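Local coordinates for VAO-type flavoprotein oxidase VAO615 (Myceliophthora thermophila, PDB 6F72) that binds FAD bicovalently and probably acts as a flavoprotein oxidase that reacts rapidly with molecular oxygen when reduced, its substrate still unknown, at residues P443-F448 / D495-E500; S82-S87 / C108-D113; N526-F531 / G559-D564. One frame throughout, in Å; residues are numbered along the deposited sequence.

Contact 1. Residues P443-F448 / D495-E500; sequences PAFSPF and DRYAAE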
loop_
_atom_site.group_PDB
_atom_site.type_symbol
_atom_site.label_atom_id
_atom_site.label_comp_id
_atom_site.label_asym_id
_atom_site.label_seq_id
_atom_site.Cartn_x
_atom_site.Cartn_y
_atom_site.Cartn_z
ATOM N N PRO A 443 16.083 -16.874 -3.378
ATOM C CA PRO A 443 16.949 -15.726 -3.002
ATOM C C PRO A 443 16.424 -14.325 -3.372
ATOM O O PRO A 443 16.743 -13.340 -2.674
ATOM C CB PRO A 443 18.278 -16.037 -3.712
ATOM C CG PRO A 443 18.211 -17.490 -4.034
ATOM C CD PRO A 443 16.769 -17.750 -4.344
ATOM N N ALA A 444 15.624 -14.229 -4.434
ATOM C CA ALA A 444 14.973 -12.954 -4.777
ATOM C C ALA A 444 13.823 -12.534 -3.815
ATOM O O ALA A 444 13.416 -11.371 -3.789
ATOM C CB ALA A 444 14.485 -12.993 -6.218
ATOM N N PHE A 445 13.323 -13.481 -3.022
ATOM C CA PHE A 445 12.170 -13.256 -2.152
ATOM C C PHE A 445 12.491 -13.409 -0.661
ATOM O O PHE A 445 11.583 -13.339 0.190
ATOM C CB PHE A 445 11.026 -14.185 -2.560
ATOM C CG PHE A 445 10.417 -13.858 -3.901
ATOM C CD1 PHE A 445 11.020 -14.282 -5.091
ATOM C CD2 PHE A 445 9.223 -13.151 -3.977
ATOM C CE1 PHE A 445 10.448 -13.984 -6.326
ATOM C CE2 PHE A 445 8.638 -12.864 -5.210
ATOM C CZ PHE A 445 9.254 -13.275 -6.385
ATOM N N SER A 446 13.779 -13.575 -0.353
ATOM C CA SER A 446 14.275 -13.752 1.016
ATOM C C SER A 446 15.358 -12.698 1.320
ATOM O O SER A 446 16.134 -12.394 0.429
ATOM C CB SER A 446 14.821 -15.170 1.190
ATOM O OG SER A 446 15.453 -15.360 2.449
ATOM N N PRO A 447 15.400 -12.091 2.518
ATOM C CA PRO A 447 14.367 -12.219 3.567
ATOM C C PRO A 447 13.065 -11.531 3.172
ATOM O O PRO A 447 12.979 -10.932 2.092
ATOM C CB PRO A 447 14.992 -11.504 4.775
ATOM C CG PRO A 447 16.032 -10.592 4.199
ATOM C CD PRO A 447 16.540 -11.266 2.962
ATOM N N PHE A 448 12.049 -11.657 4.025
ATOM C CA PHE A 448 10.789 -10.945 3.828
ATOM C C PHE A 448 10.230 -10.459 5.153
ATOM O O PHE A 448 10.551 -11.004 6.219
ATOM C CB PHE A 448 9.766 -11.804 3.068
ATOM C CG PHE A 448 9.369 -13.070 3.787
ATOM C CD1 PHE A 448 10.098 -14.254 3.605
ATOM C CD2 PHE A 448 8.261 -13.092 4.631
ATOM C CE1 PHE A 448 9.736 -15.425 4.267
ATOM C CE2 PHE A 448 7.892 -14.259 5.297
ATOM C CZ PHE A 448 8.633 -15.431 5.111
ATOM N N ASP A 495 7.841 -12.161 -12.375
ATOM C CA ASP A 495 6.441 -11.738 -12.302
ATOM C C ASP A 495 5.472 -12.951 -12.301
ATOM O O ASP A 495 4.626 -13.074 -11.387
ATOM C CB ASP A 495 6.139 -10.759 -13.454
ATOM C CG ASP A 495 5.095 -9.721 -13.097
ATOM O OD1 ASP A 495 4.896 -9.443 -11.890
ATOM O OD2 ASP A 495 4.488 -9.158 -14.044
ATOM N N ARG A 496 5.595 -13.835 -13.296
ATOM C CA ARG A 496 4.734 -15.023 -13.381
ATOM C C ARG A 496 4.995 -16.038 -12.267
ATOM O O ARG A 496 4.039 -16.642 -11.738
ATOM C CB ARG A 496 4.785 -15.691 -14.759
ATOM C CG ARG A 496 4.217 -14.826 -15.887
ATOM C CD ARG A 496 4.305 -15.524 -17.240
ATOM N NE ARG A 496 5.630 -16.123 -17.478
ATOM C CZ ARG A 496 6.662 -15.531 -18.094
ATOM N NH1 ARG A 496 6.567 -14.302 -18.588
ATOM N NH2 ARG A 496 7.799 -16.190 -18.219
ATOM N N TYR A 497 6.267 -16.214 -11.898
ATOM C CA TYR A 497 6.621 -16.999 -10.712
ATOM C C TYR A 497 5.863 -16.518 -9.464
ATOM O O TYR A 497 5.284 -17.340 -8.739
ATOM C CB TYR A 497 8.131 -17.009 -10.440
ATOM C CG TYR A 497 8.470 -17.590 -9.080
ATOM C CD1 TYR A 497 8.454 -18.981 -8.860
ATOM C CD2 TYR A 497 8.781 -16.751 -8.005
ATOM C CE1 TYR A 497 8.736 -19.506 -7.596
ATOM C CE2 TYR A 497 9.080 -17.258 -6.753
ATOM C CZ TYR A 497 9.038 -18.623 -6.541
ATOM O OH TYR A 497 9.329 -19.098 -5.282
ATOM N N ALA A 498 5.862 -15.205 -9.211
ATOM C CA ALA A 498 5.227 -14.699 -7.999
ATOM C C ALA A 498 3.717 -15.016 -7.981
ATOM O O ALA A 498 3.220 -15.572 -7.008
ATOM C CB ALA A 498 5.485 -13.211 -7.818
ATOM N N ALA A 499 3.040 -14.708 -9.091
ATOM C CA ALA A 499 1.598 -14.868 -9.246
ATOM C C ALA A 499 1.116 -16.317 -9.231
ATOM O O ALA A 499 0.121 -16.616 -8.576
ATOM C CB ALA A 499 1.128 -14.189 -10.522
ATOM N N GLU A 500 1.800 -17.202 -9.950
ATOM C CA GLU A 500 1.250 -18.522 -10.209
ATOM C C GLU A 500 1.944 -19.678 -9.491
ATOM O O GLU A 500 1.430 -20.798 -9.490
ATOM C CB GLU A 500 1.050 -18.762 -11.714
ATOM C CG GLU A 500 2.302 -18.974 -12.540
ATOM C CD GLU A 500 2.176 -18.395 -13.939
ATOM O OE1 GLU A 500 1.222 -17.639 -14.203
ATOM O OE2 GLU A 500 3.029 -18.691 -14.781
#
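Phe445, projecting from the 443-448 loop, meets helix 488-508 at Tyr497 and Ala498, and the contact shows how one loop aromatic can settle on two consecutive helix residues. The rings of Phe445 and Tyr497 form an offset edge-to-face pair, the CD2-CE2 side of Tyr497 turned toward the face of Phe445. Their centroids are 5.4 Å apart and their planes inclined at 63°, and the closest approach is Phe445 CE1 to Tyr497 CE2 at 3.6 Å. The two side chains run past each other in opposite directions, and the CE1 side of the Phe445 ring lies along the CD2-CE2 side of Tyr497. Tyr497 gets there by holding CG anti to its own nitrogen (chi1 169°), which swings the ring out from the helix toward the loop. Phe445 CZ rests 4.0 Å from Ala498 CB, an entirely apolar touch.

Farther out, Phe445 also packs on Arg494 and Leu502 of the same helix, and Leu502 touches Tyr497 too. Phe412 and Asn414 of strand 412-419 add to the surroundings of Phe445, while Phe448 begins strand 448-452. The loop ring thus sits between helix 488-508 and strand 412-419, an edge of the seven-stranded antiparallel sheet.

Contact 2. Residues S82-S87 / C108-D113; sequences SSWDIS and CVPFTD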
loop_
_atom_site.group_PDB
_atom_site.type_symbol
_atom_site.label_atom_id
_atom_site.label_comp_id
_atom_site.label_asym_id
_atom_site.label_seq_id
_atom_site.Cartn_x
_atom_site.Cartn_y
_atom_site.Cartn_z
ATOM N N SER A 82 21.162 6.107 -8.458
ATOM C CA SER A 82 21.581 5.642 -7.135
ATOM C C SER A 82 20.440 5.355 -6.148
ATOM O O SER A 82 20.634 4.587 -5.206
ATOM C CB SER A 82 22.592 6.602 -6.518
ATOM O OG SER A 82 22.011 7.878 -6.352
ATOM N N SER A 83 19.260 5.949 -6.370
ATOM C CA SER A 83 18.104 5.748 -5.483
ATOM C C SER A 83 16.820 5.288 -6.191
ATOM O O SER A 83 15.735 5.345 -5.600
ATOM C CB SER A 83 17.836 7.030 -4.684
ATOM O OG SER A 83 18.956 7.368 -3.884
ATOM N N TRP A 84 16.947 4.825 -7.437
ATOM C CA TRP A 84 15.785 4.478 -8.276
ATOM C C TRP A 84 14.920 3.346 -7.718
ATOM O O TRP A 84 13.682 3.347 -7.879
ATOM C CB TRP A 84 16.232 4.118 -9.686
ATOM C CG TRP A 84 15.102 4.039 -10.653
ATOM C CD1 TRP A 84 14.472 2.912 -11.083
ATOM C CD2 TRP A 84 14.447 5.138 -11.298
ATOM N NE1 TRP A 84 13.474 3.228 -11.972
ATOM C CE2 TRP A 84 13.427 4.590 -12.121
ATOM C CE3 TRP A 84 14.627 6.532 -11.269
ATOM C CZ2 TRP A 84 12.595 5.387 -12.923
ATOM C CZ3 TRP A 84 13.787 7.334 -12.057
ATOM C CH2 TRP A 84 12.780 6.755 -12.870
ATOM N N ASP A 85 15.574 2.389 -7.067
ATOM C CA ASP A 85 14.885 1.247 -6.444
ATOM C C ASP A 85 14.484 1.484 -4.971
ATOM O O ASP A 85 14.187 0.536 -4.236
ATOM C CB ASP A 85 15.734 -0.027 -6.610
ATOM C CG ASP A 85 15.971 -0.394 -8.069
ATOM O OD1 ASP A 85 15.170 -0.021 -8.960
ATOM O OD2 ASP A 85 16.968 -1.082 -8.321
ATOM N N ILE A 86 14.462 2.757 -4.565
ATOM C CA ILE A 86 14.021 3.191 -3.229
ATOM C C ILE A 86 12.726 4.012 -3.395
ATOM O O ILE A 86 12.519 4.650 -4.432
ATOM C CB ILE A 86 15.152 3.992 -2.490
ATOM C CG1 ILE A 86 16.494 3.203 -2.447
ATOM C CG2 ILE A 86 14.723 4.525 -1.111
ATOM C CD1 ILE A 86 16.490 1.869 -1.702
ATOM N N SER A 87 11.837 3.943 -2.400
ATOM C CA SER A 87 10.674 4.848 -2.325
ATOM C C SER A 87 11.180 6.209 -1.854
ATOM O O SER A 87 11.463 6.412 -0.672
ATOM C CB SER A 87 9.578 4.293 -1.399
ATOM O OG SER A 87 9.206 2.983 -1.792
ATOM N N CYS A 108 10.945 3.971 -20.273
ATOM C CA CYS A 108 11.748 5.165 -20.082
ATOM C C CYS A 108 12.370 5.132 -18.701
ATOM O O CYS A 108 11.924 5.820 -17.785
ATOM C CB CYS A 108 10.923 6.444 -20.282
ATOM S SG CYS A 108 11.967 7.925 -20.270
ATOM N N VAL A 109 13.408 4.318 -18.569
ATOM C CA VAL A 109 14.074 4.067 -17.292
ATOM C C VAL A 109 15.539 4.495 -17.381
ATOM O O VAL A 109 16.056 4.644 -18.496
ATOM C CB VAL A 109 13.966 2.574 -16.897
ATOM C CG1 VAL A 109 12.524 2.216 -16.539
ATOM C CG2 VAL A 109 14.525 1.668 -18.000
ATOM N N PRO A 110 16.225 4.686 -16.224
ATOM C CA PRO A 110 17.626 5.163 -16.243
ATOM C C PRO A 110 18.696 4.139 -16.651
ATOM O O PRO A 110 19.861 4.515 -16.820
ATOM C CB PRO A 110 17.874 5.588 -14.785
ATOM C CG PRO A 110 16.511 5.734 -14.182
ATOM C CD PRO A 110 15.718 4.644 -14.840
ATOM N N PHE A 111 18.308 2.879 -16.835
ATOM C CA PHE A 111 19.280 1.791 -16.957
ATOM C C PHE A 111 19.375 1.180 -18.359
ATOM O O PHE A 111 20.143 0.250 -18.575
ATOM C CB PHE A 111 19.026 0.730 -15.862
ATOM C CG PHE A 111 19.100 1.287 -14.463
ATOM C CD1 PHE A 111 20.337 1.553 -13.860
ATOM C CD2 PHE A 111 17.934 1.596 -13.759
ATOM C CE1 PHE A 111 20.404 2.087 -12.577
ATOM C CE2 PHE A 111 17.994 2.125 -12.469
ATOM C CZ PHE A 111 19.235 2.367 -11.878
ATOM N N THR A 112 18.595 1.709 -19.298
ATOM C CA THR A 112 18.659 1.287 -20.688
ATOM C C THR A 112 19.562 2.204 -21.511
ATOM O O THR A 112 20.061 3.230 -21.021
ATOM C CB THR A 112 17.274 1.235 -21.348
ATOM O OG1 THR A 112 16.546 2.418 -21.018
ATOM C CG2 THR A 112 16.508 0.007 -20.885
ATOM N N ASP A 113 19.779 1.803 -22.766
ATOM C CA ASP A 113 20.537 2.576 -23.717
ATOM C C ASP A 113 19.951 3.976 -23.899
ATOM O O ASP A 113 18.737 4.100 -24.092
ATOM C CB ASP A 113 20.575 1.862 -25.057
ATOM C CG ASP A 113 21.696 2.359 -25.925
ATOM O OD1 ASP A 113 21.582 3.448 -26.514
ATOM O OD2 ASP A 113 22.711 1.662 -25.993
#
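The indole of Trp84 presents one face to Pro110 and meets Phe111 as well, so two successive residues of the 108-113 loop use it in different ways. Pro110 comes over the six-membered ring: its CG lies 3.6 Å from the centroid and only 13° off the ring normal, a well-formed CH-pi contact. Beside it, Pro110 CD approaches Trp84 CE2 to 3.6 Å, so the CG-CD side of the pyrrolidine lies along the indole face while the two side chains cross at about a right angle. Phe111 is turned differently. Its ring stands at 77° to the indole, and its edge points toward the five-membered ring in an offset edge-to-face pair with centroids 5.7 Å apart. The leading atom is Phe111 CE2, which comes within 3.8 Å of Trp84 CB.

Both segments are irregular. Trp84 occupies the second position of a type I beta turn from Ser83 to Ile86, closed by Ile86 N to Ser83 O at 3.1 Å, and this turn leads to Ser87, a residue of the FAD pocket that touches the cofactor. The opposing loop starts at Cys108, joined to Cys118 by a disulfide.

With CG anti to the backbone nitrogen (chi1 -168°), Trp84 carries its indole across to this loop, and NE1 is hydrogen-bonded to Gln104 OE1, which helps fix the ring's rotation. Replacing it with an alanine would probably open a gap under the Pro110 ring, deprive the Phe111 edge of its aromatic face and leave Gln104 without this donor. Phe111 meets Trp484 as well, and Trp484 NE1 is hydrogen-bonded to Asp85 OD1, which also receives Gln101 NE2.

Contact 3. Residues N526-F531 / G559-D564; sequences NWKESF and GSEVWD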
loop_
_atom_site.group_PDB
_atom_site.type_symbol
_atom_site.label_atom_id
_atom_site.label_comp_id
_atom_site.label_asym_id
_atom_site.label_seq_id
_atom_site.Cartn_x
_atom_site.Cartn_y
_atom_site.Cartn_z
ATOM N N ASN A 526 -6.615 -15.793 -8.380
ATOM C CA ASN A 526 -7.709 -15.952 -7.392
ATOM C C ASN A 526 -8.007 -14.638 -6.625
ATOM O O ASN A 526 -8.508 -14.672 -5.481
ATOM C CB ASN A 526 -7.418 -17.127 -6.421
ATOM C CG ASN A 526 -8.652 -17.551 -5.601
ATOM O OD1 ASN A 526 -9.786 -17.505 -6.090
ATOM N ND2 ASN A 526 -8.432 -17.963 -4.346
ATOM N N TRP A 527 -7.728 -13.495 -7.261
ATOM C CA TRP A 527 -7.858 -12.179 -6.617
ATOM C C TRP A 527 -9.244 -11.906 -6.023
ATOM O O TRP A 527 -9.329 -11.372 -4.928
ATOM C CB TRP A 527 -7.453 -11.018 -7.560
ATOM C CG TRP A 527 -8.288 -10.939 -8.793
ATOM C CD1 TRP A 527 -8.072 -11.595 -9.968
ATOM C CD2 TRP A 527 -9.477 -10.169 -8.980
ATOM N NE1 TRP A 527 -9.051 -11.296 -10.875
ATOM C CE2 TRP A 527 -9.931 -10.417 -10.297
ATOM C CE3 TRP A 527 -10.210 -9.291 -8.163
ATOM C CZ2 TRP A 527 -11.088 -9.820 -10.825
ATOM C CZ3 TRP A 527 -11.368 -8.699 -8.686
ATOM C CH2 TRP A 527 -11.789 -8.966 -10.012
ATOM N N LYS A 528 -10.305 -12.259 -6.751
ATOM C CA LYS A 528 -11.672 -11.902 -6.381
ATOM C C LYS A 528 -12.054 -12.512 -5.035
ATOM O O LYS A 528 -12.459 -11.797 -4.105
ATOM C CB LYS A 528 -12.665 -12.328 -7.474
ATOM C CG LYS A 528 -14.080 -11.790 -7.255
ATOM C CD LYS A 528 -15.066 -12.316 -8.287
ATOM C CE LYS A 528 -15.080 -11.431 -9.525
ATOM N NZ LYS A 528 -15.925 -11.989 -10.611
ATOM N N GLU A 529 -11.908 -13.836 -4.947
ATOM C CA GLU A 529 -12.205 -14.567 -3.734
ATOM C C GLU A 529 -11.243 -14.183 -2.618
ATOM O O GLU A 529 -11.659 -14.029 -1.473
ATOM C CB GLU A 529 -12.190 -16.076 -4.002
ATOM C CG GLU A 529 -12.270 -16.957 -2.771
ATOM C CD GLU A 529 -11.926 -18.400 -3.087
ATOM O OE1 GLU A 529 -12.648 -19.022 -3.914
ATOM O OE2 GLU A 529 -10.931 -18.927 -2.515
ATOM N N SER A 530 -9.971 -14.001 -2.943
ATOM C CA SER A 530 -8.997 -13.791 -1.892
ATOM C C SER A 530 -8.964 -12.359 -1.349
ATOM O O SER A 530 -8.758 -12.158 -0.144
ATOM C CB SER A 530 -7.625 -14.226 -2.346
ATOM O OG SER A 530 -6.811 -14.403 -1.211
ATOM N N PHE A 531 -9.168 -11.367 -2.215
ATOM C CA PHE A 531 -9.129 -9.973 -1.761
ATOM C C PHE A 531 -10.418 -9.560 -1.056
ATOM O O PHE A 531 -10.377 -8.804 -0.090
ATOM C CB PHE A 531 -8.870 -8.984 -2.913
ATOM C CG PHE A 531 -7.532 -9.132 -3.601
ATOM C CD1 PHE A 531 -6.538 -9.973 -3.115
ATOM C CD2 PHE A 531 -7.244 -8.336 -4.731
ATOM C CE1 PHE A 531 -5.315 -10.076 -3.761
ATOM C CE2 PHE A 531 -6.017 -8.422 -5.369
ATOM C CZ PHE A 531 -5.059 -9.302 -4.890
ATOM N N GLY A 559 -15.529 -4.759 -9.614
ATOM C CA GLY A 559 -16.198 -4.406 -10.861
ATOM C C GLY A 559 -15.255 -4.185 -12.036
ATOM O O GLY A 559 -15.670 -3.644 -13.069
ATOM N N SER A 560 -13.996 -4.609 -11.887
ATOM C CA SER A 560 -12.983 -4.432 -12.941
ATOM C C SER A 560 -13.199 -5.383 -14.099
ATOM O O SER A 560 -12.744 -5.103 -15.222
ATOM C CB SER A 560 -11.573 -4.618 -12.392
ATOM O OG SER A 560 -11.433 -5.892 -11.802
ATOM N N GLU A 561 -13.883 -6.496 -13.827
ATOM C CA GLU A 561 -14.216 -7.499 -14.837
ATOM C C GLU A 561 -15.128 -6.955 -15.959
ATOM O O GLU A 561 -15.395 -7.650 -16.935
ATOM C CB GLU A 561 -14.767 -8.791 -14.179
ATOM C CG GLU A 561 -16.215 -8.743 -13.664
ATOM C CD GLU A 561 -16.403 -8.135 -12.258
ATOM O OE1 GLU A 561 -15.443 -7.584 -11.670
ATOM O OE2 GLU A 561 -17.547 -8.193 -11.730
ATOM N N VAL A 562 -15.583 -5.711 -15.824
ATOM C CA VAL A 562 -16.275 -4.999 -16.906
ATOM C C VAL A 562 -15.307 -4.678 -18.063
ATOM O O VAL A 562 -15.716 -4.675 -19.223
ATOM C CB VAL A 562 -17.006 -3.731 -16.376
ATOM C CG1 VAL A 562 -17.540 -2.849 -17.504
ATOM C CG2 VAL A 562 -18.154 -4.133 -15.456
ATOM N N TRP A 563 -14.032 -4.440 -17.745
ATOM C CA TRP A 563 -13.015 -4.138 -18.763
ATOM C C TRP A 563 -12.040 -5.300 -19.008
ATOM O O TRP A 563 -11.519 -5.892 -18.052
ATOM C CB TRP A 563 -12.232 -2.872 -18.385
ATOM C CG TRP A 563 -13.087 -1.631 -18.294
ATOM C CD1 TRP A 563 -13.577 -1.051 -17.151
ATOM C CD2 TRP A 563 -13.563 -0.826 -19.387
ATOM N NE1 TRP A 563 -14.310 0.070 -17.465
ATOM C CE2 TRP A 563 -14.324 0.232 -18.825
ATOM C CE3 TRP A 563 -13.409 -0.885 -20.784
ATOM C CZ2 TRP A 563 -14.945 1.215 -19.613
ATOM C CZ3 TRP A 563 -14.021 0.098 -21.566
ATOM C CH2 TRP A 563 -14.784 1.134 -20.974
ATOM N N ASP A 564 -11.827 -5.620 -20.293
ATOM C CA ASP A 564 -10.693 -6.444 -20.775
ATOM C C ASP A 564 -9.534 -5.550 -21.187
ATOM O O ASP A 564 -9.738 -4.468 -21.756
ATOM C CB ASP A 564 -11.052 -7.256 -22.031
ATOM C CG ASP A 564 -12.043 -8.364 -21.775
ATOM O OD1 ASP A 564 -12.081 -8.941 -20.656
ATOM O OD2 ASP A 564 -12.785 -8.672 -22.733
#
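Trp527 and Ser560 make the closest approach: CH2, at the outer corner of the Trp527 indole, lies 3.6 Å from Ser560 OG. This is a van der Waals touch on a ring carbon; the hydroxyl's hydrogen bond goes to Gly557 O. Trp527 reaches out with CG between its backbone nitrogen and carbonyl carbon (chi1 61°), and its own neighbour Lys528 sets CB 3.9 Å above one face of the Trp527 ring, offset toward the rim. Glu561 OE1 comes to the edge of the same ring, 4.2 Å from Trp527 CH2.

The electrostatic element is looser. Lys528 NZ and Glu561 OE2 stand 4.3 Å apart, opposite charges too distant for a salt bridge. Glu561 OE1 makes a weak hydrogen bond with Tyr536 OH.

Within each segment, backbone hydrogen bonds hold the chain: Phe531 N binds Trp527 O at 2.7 Å, and Trp563 N binds Ser560 O at 2.9 Å. Tyr536 of helix 536-546 joins the two sides, packing on Trp527 and Lys528 while its hydroxyl bonds Gly559 N. The arrangement sets the first turn of helix 527-532, in the berberine-like region, against the short 3-10 turn leading into the antiparallel strand pair 563-565 and 571-573.

How the contacts relate
All three contacts rest on large aromatic side chains, yet their chemistry follows their surroundings. Contacts 1 and 2 are buried and wholly apolar across their segments, each with an edge-to-face ring pair, whereas contact 3 is only partly buried and brings in a hydroxyl and opposite charges. Contact 1 joins a loop to a long helix, contact 2 two loops, contact 3 a helix start to a 3-10 turn. None shares an element with another, although helices 488-508 and 527-532 follow each other in the chain, and the nearest atoms of contacts 1 and 3 are about 7 Å apart. Of the three, contact 2 alone includes a residue touching FAD; the centres of contacts 2 and 3 are 31 Å apart.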